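Local coordinates for protein SAM-dependent methyltransferase (Exiguobacterium sibiricum 255-15, PDB 3D2L) that probably transfers a methyl group from S-adenosylmethionine to an acceptor, using a Rossmann-like methyltransferase domain, at residues 38-43 with 89-94; 68-73 with 81-86. All coordinates share one frame; numbering follows the deposited sequence.

Both contacts belong to the Rossmann-like methyltransferase domain and touch the same mixed sheet. Contact 1 sets inner strand 36-40 against the connection 89-94; contact 2 sets helix 64-76 against edge strand 82-85. Their centres lie about 12 Å apart. Gln86, just past the end of that edge strand, joins them through a probable hydrogen bond from Glu92 N to Gln86 OE1 (2.9 Å). A second bridge is apolar: Cys42 SG packs 3.9 Å from Phe83 CD1. Cys42 belongs to the glycine-rich turn after strand 36-40, which in relatives lines the S-adenosylmethionine pocket, so contact 1 lies on the strand that leads into the probable cofactor site.

Contact 1 of 2, residues 38-43 with 89-94; sequences ADIGCG and RELELP
This is a small, buried, purely apolar contact in which Ala38 and Ile40 of central strand 36-40 meet Leu91 and Leu93 of the connection running from strand 82-85 to strand 97-102. The two backbones run in opposite directions at arm's length: the CA atoms of Ala38 and Leu93, like those of Ile40 and Leu91, are 8.7 Å apart. No hydrogen bond crosses between them; side chains alone fill the gap, burying 147 Å² in all. Ile40 and Leu91 make the broader meeting. CD1 of Leu91 rests across both arms of the isoleucine, lying 3.7 Å from Ile40 CD1 and 3.8 Å from Ile40 CG2. The other leucine methyl, CD2, reaches Ile40 CG2 at 4.0 Å. Ile40 can offer both arms because its CG1 stands between the backbone N and the carbonyl carbon (chi1 75°), which leaves CG2 beside the N. Two residues along, the pattern is simpler: Leu93 CD1 makes a single methyl-to-methyl contact with Ala38 CB, at 3.7 Å. The strand leads into the turn Gly41 to Gly43, consistent with the glycine-rich motif that in related methyltransferases lines the S-adenosylmethionine pocket. Asp39, between the two contact residues, hydrogen-bonds to Thr48 and Thr101. Around the contact, Leu126 of helix 113-126 touches both leucines, while Val60 and Thr58 of strand 56-61 flank Leu91 and Leu93 respectively. Strand 97-102 contributes Val97 against Ala38, and Ile100 and Ile102 against Ile40, so the connection lies with helix 113-126 over the middle of the parallel strands.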
# COMPACT_ATOMS: atom_id res chain seq x y z
N ALA A 38 -9.60 8.54 -0.17
CA ALA A 38 -8.70 8.40 0.97
C ALA A 38 -7.73 7.29 0.58
O ALA A 38 -8.12 6.13 0.33
CB ALA A 38 -9.46 8.07 2.25
N ASP A 39 -6.46 7.64 0.48
CA ASP A 39 -5.38 6.68 0.15
C ASP A 39 -4.70 6.36 1.45
O ASP A 39 -3.99 7.19 2.03
CB ASP A 39 -4.41 7.30 -0.85
CG ASP A 39 -3.35 6.32 -1.32
OD1 ASP A 39 -3.67 5.11 -1.52
OD2 ASP A 39 -2.20 6.80 -1.50
N ILE A 40 -4.92 5.14 1.90
CA ILE A 40 -4.48 4.73 3.20
C ILE A 40 -3.24 3.83 3.17
O ILE A 40 -3.04 3.06 2.28
CB ILE A 40 -5.65 4.20 4.04
CG1 ILE A 40 -6.06 2.85 3.58
CG2 ILE A 40 -6.88 5.15 3.95
CD1 ILE A 40 -7.33 2.43 4.17
N GLY A 41 -2.39 3.97 4.16
CA GLY A 41 -1.10 3.31 4.19
C GLY A 41 -0.26 3.85 3.05
O GLY A 41 0.48 3.13 2.38
N CYS A 42 -0.34 5.17 2.86
CA CYS A 42 0.28 5.80 1.74
C CYS A 42 1.77 5.99 1.80
O CYS A 42 2.32 6.49 0.83
CB CYS A 42 -0.37 7.19 1.53
SG CYS A 42 -0.05 8.33 2.90
N GLY A 43 2.43 5.66 2.91
CA GLY A 43 3.89 5.83 3.05
C GLY A 43 4.32 7.25 2.73
O GLY A 43 3.76 8.23 3.26
N ARG A 89 -6.68 0.41 10.51
CA ARG A 89 -7.81 -0.25 11.19
C ARG A 89 -8.75 0.62 11.96
O ARG A 89 -9.74 0.10 12.48
CB ARG A 89 -7.45 -1.36 12.12
CG ARG A 89 -6.25 -1.38 12.71
CD ARG A 89 -5.46 -2.53 12.15
NE ARG A 89 -4.87 -3.11 13.33
CZ ARG A 89 -3.70 -2.80 13.86
NH1 ARG A 89 -2.90 -1.93 13.28
NH2 ARG A 89 -3.33 -3.43 14.99
N GLU A 90 -8.45 1.90 12.09
CA GLU A 90 -9.31 2.80 12.82
C GLU A 90 -9.37 4.13 12.12
O GLU A 90 -9.18 5.16 12.74
CB GLU A 90 -8.84 2.93 14.29
CG GLU A 90 -7.35 3.18 14.42
CD GLU A 90 -6.84 3.28 15.87
OE1 GLU A 90 -7.31 2.50 16.73
OE2 GLU A 90 -5.93 4.12 16.11
N LEU A 91 -9.66 4.10 10.82
CA LEU A 91 -9.76 5.35 10.07
C LEU A 91 -10.87 6.22 10.57
O LEU A 91 -11.93 5.73 10.96
CB LEU A 91 -10.07 5.14 8.60
CG LEU A 91 -9.08 4.38 7.78
CD1 LEU A 91 -9.68 4.29 6.39
CD2 LEU A 91 -7.74 5.14 7.84
N GLU A 92 -10.64 7.51 10.51
CA GLU A 92 -11.68 8.43 10.90
C GLU A 92 -11.42 9.75 10.22
O GLU A 92 -10.47 10.46 10.56
CB GLU A 92 -11.75 8.54 12.42
CG GLU A 92 -13.03 9.25 12.88
CD GLU A 92 -13.37 8.96 14.33
OE1 GLU A 92 -12.58 8.29 15.03
OE2 GLU A 92 -14.45 9.41 14.74
N LEU A 93 -12.24 10.04 9.22
CA LEU A 93 -12.16 11.27 8.46
C LEU A 93 -13.46 12.01 8.62
O LEU A 93 -14.52 11.39 8.72
CB LEU A 93 -11.85 10.97 6.99
CG LEU A 93 -10.46 10.38 6.80
CD1 LEU A 93 -10.31 9.78 5.42
CD2 LEU A 93 -9.35 11.44 7.06
N PRO A 94 -13.40 13.34 8.70
CA PRO A 94 -14.60 14.15 8.90
C PRO A 94 -15.43 14.34 7.64
O PRO A 94 -16.66 14.32 7.71
CB PRO A 94 -14.03 15.49 9.38
CG PRO A 94 -12.66 15.56 8.76
CD PRO A 94 -12.17 14.16 8.62

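Contact 2 of 2, residues 68-73 with 81-86; sequences EIAQEK and VDFWVQ
Helix 64-76 and strand 82-85 approach most closely at Gln71 and Phe83, whose CA atoms are 6.8 Å apart, and no direct hydrogen bond joins the two backbones. The ring of Phe83 carries the contact. Ala70 puts its methyl squarely over one face: CB lies 3.6 Å from the ring centroid and only 10° off the normal, a well-centred CH-pi contact. On the opposite face sits Val81 CG1, shifted toward the rim, so the ring is clasped between a helix methyl and a valine of its own segment. The ring reaches the helix with CG anti to its own carbonyl carbon (chi1 -66°), and it also touches the helix backbone, Phe83 CE2 being 3.7 Å from Ala70 O. Gln71 meets the ring first with its backbone N, 3.9 Å from Phe83 CD2, and less closely with its CB. Its extended side chain (chi1 177°) carries the amide to a water, which donates to Gln71 OE1 at 3.2 Å and accepts from Phe83 N at 3.1 Å. That water lies in the ring plane, at its edge, and takes up a backbone N-H of a strand at the margin of the sheet. Cutting Phe83 back to an alanine would probably leave the Ala70 methyl without the ring it lies over and open a gap between it and Val81. The arrangement is the second half of the beta-alpha-beta unit formed by strand 56-61, helix 64-76 and strand 82-85, in which the helix packs on the strand that follows it. Leu67 and Ala74 of the same helix and Thr48 and Leu49 of helix 46-51 also touch the ring, while backbone bonds to Gly59 and Asp61 tie strand 82-85 alongside strand 56-61.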
# COMPACT_ATOMS: atom_id res chain seq x y z
N GLU A 68 5.73 13.40 6.60
CA GLU A 68 6.48 14.64 6.49
C GLU A 68 7.08 14.80 5.10
O GLU A 68 7.03 15.87 4.51
CB GLU A 68 7.58 14.70 7.54
CG GLU A 68 7.05 14.98 8.93
CD GLU A 68 8.11 14.81 10.03
OE1 GLU A 68 9.32 14.83 9.72
OE2 GLU A 68 7.71 14.66 11.21
N ILE A 69 7.66 13.72 4.57
CA ILE A 69 8.22 13.72 3.22
C ILE A 69 7.09 13.87 2.20
O ILE A 69 7.19 14.65 1.28
CB ILE A 69 8.98 12.43 2.93
CG1 ILE A 69 10.14 12.23 3.94
CG2 ILE A 69 9.52 12.45 1.52
CD1 ILE A 69 11.08 13.32 4.03
N ALA A 70 6.00 13.12 2.38
CA ALA A 70 4.79 13.22 1.54
C ALA A 70 4.35 14.68 1.41
O ALA A 70 4.17 15.22 0.28
CB ALA A 70 3.67 12.33 2.10
N GLN A 71 4.23 15.34 2.55
CA GLN A 71 3.80 16.75 2.57
C GLN A 71 4.76 17.69 1.88
O GLN A 71 4.35 18.55 1.12
CB GLN A 71 3.59 17.20 4.01
CG GLN A 71 3.21 18.65 4.16
CD GLN A 71 3.05 19.01 5.60
OE1 GLN A 71 2.49 18.23 6.37
NE2 GLN A 71 3.57 20.19 5.99
N GLU A 72 6.06 17.54 2.15
CA GLU A 72 7.05 18.37 1.50
C GLU A 72 7.01 18.24 -0.02
O GLU A 72 7.08 19.23 -0.72
CB GLU A 72 8.43 18.12 2.11
CG GLU A 72 8.51 18.75 3.51
CD GLU A 72 9.87 18.61 4.22
OE1 GLU A 72 10.49 17.52 4.16
OE2 GLU A 72 10.27 19.59 4.90
N LYS A 73 6.85 17.01 -0.51
CA LYS A 73 6.73 16.76 -1.93
C LYS A 73 5.48 17.40 -2.51
O LYS A 73 5.55 18.02 -3.57
CB LYS A 73 6.77 15.24 -2.19
CG LYS A 73 8.11 14.63 -1.85
CD LYS A 73 8.20 13.18 -2.35
CE LYS A 73 7.18 12.22 -1.75
NZ LYS A 73 7.18 10.90 -2.50
N VAL A 81 -2.92 18.21 -0.72
CA VAL A 81 -3.19 16.90 -0.23
C VAL A 81 -2.98 16.85 1.28
O VAL A 81 -1.89 17.04 1.79
CB VAL A 81 -2.32 15.84 -0.93
CG1 VAL A 81 -2.71 14.49 -0.47
CG2 VAL A 81 -2.47 15.92 -2.47
N ASP A 82 -4.06 16.59 1.98
CA ASP A 82 -4.02 16.45 3.43
C ASP A 82 -3.47 15.08 3.75
O ASP A 82 -3.98 14.13 3.24
CB ASP A 82 -5.43 16.51 3.99
CG ASP A 82 -6.02 17.88 3.99
OD1 ASP A 82 -5.34 18.87 4.30
OD2 ASP A 82 -7.21 17.98 3.68
N PHE A 83 -2.39 15.01 4.55
CA PHE A 83 -1.83 13.79 5.07
C PHE A 83 -2.05 13.80 6.60
O PHE A 83 -1.71 14.79 7.33
CB PHE A 83 -0.34 13.66 4.71
CG PHE A 83 -0.05 13.50 3.22
CD1 PHE A 83 -0.17 12.26 2.61
CD2 PHE A 83 0.36 14.60 2.44
CE1 PHE A 83 0.11 12.10 1.28
CE2 PHE A 83 0.63 14.45 1.13
CZ PHE A 83 0.50 13.18 0.52
N TRP A 84 -2.63 12.73 7.11
CA TRP A 84 -2.91 12.59 8.51
C TRP A 84 -2.36 11.28 9.03
O TRP A 84 -2.29 10.31 8.26
CB TRP A 84 -4.41 12.63 8.77
CG TRP A 84 -5.12 13.88 8.29
CD1 TRP A 84 -6.01 13.97 7.26
CD2 TRP A 84 -5.00 15.21 8.84
NE1 TRP A 84 -6.46 15.26 7.14
CE2 TRP A 84 -5.85 16.04 8.08
CE3 TRP A 84 -4.23 15.77 9.86
CZ2 TRP A 84 -5.96 17.41 8.34
CZ3 TRP A 84 -4.35 17.13 10.12
CH2 TRP A 84 -5.21 17.94 9.36
N VAL A 85 -1.92 11.29 10.30
CA VAL A 85 -1.35 10.09 10.96
C VAL A 85 -2.51 9.31 11.54
O VAL A 85 -3.19 9.79 12.43
CB VAL A 85 -0.35 10.46 12.07
CG1 VAL A 85 0.14 9.20 12.83
CG2 VAL A 85 0.82 11.26 11.47
N GLN A 86 -2.77 8.14 10.99
CA GLN A 86 -3.85 7.29 11.46
C GLN A 86 -3.55 5.86 11.09
O GLN A 86 -2.90 5.60 10.10
CB GLN A 86 -5.20 7.64 10.81
CG GLN A 86 -5.75 9.03 10.99
CD GLN A 86 -7.17 9.19 10.44
OE1 GLN A 86 -7.88 8.21 10.23
NE2 GLN A 86 -7.58 10.43 10.20
O HOH W 1 -0.20 17.23 4.88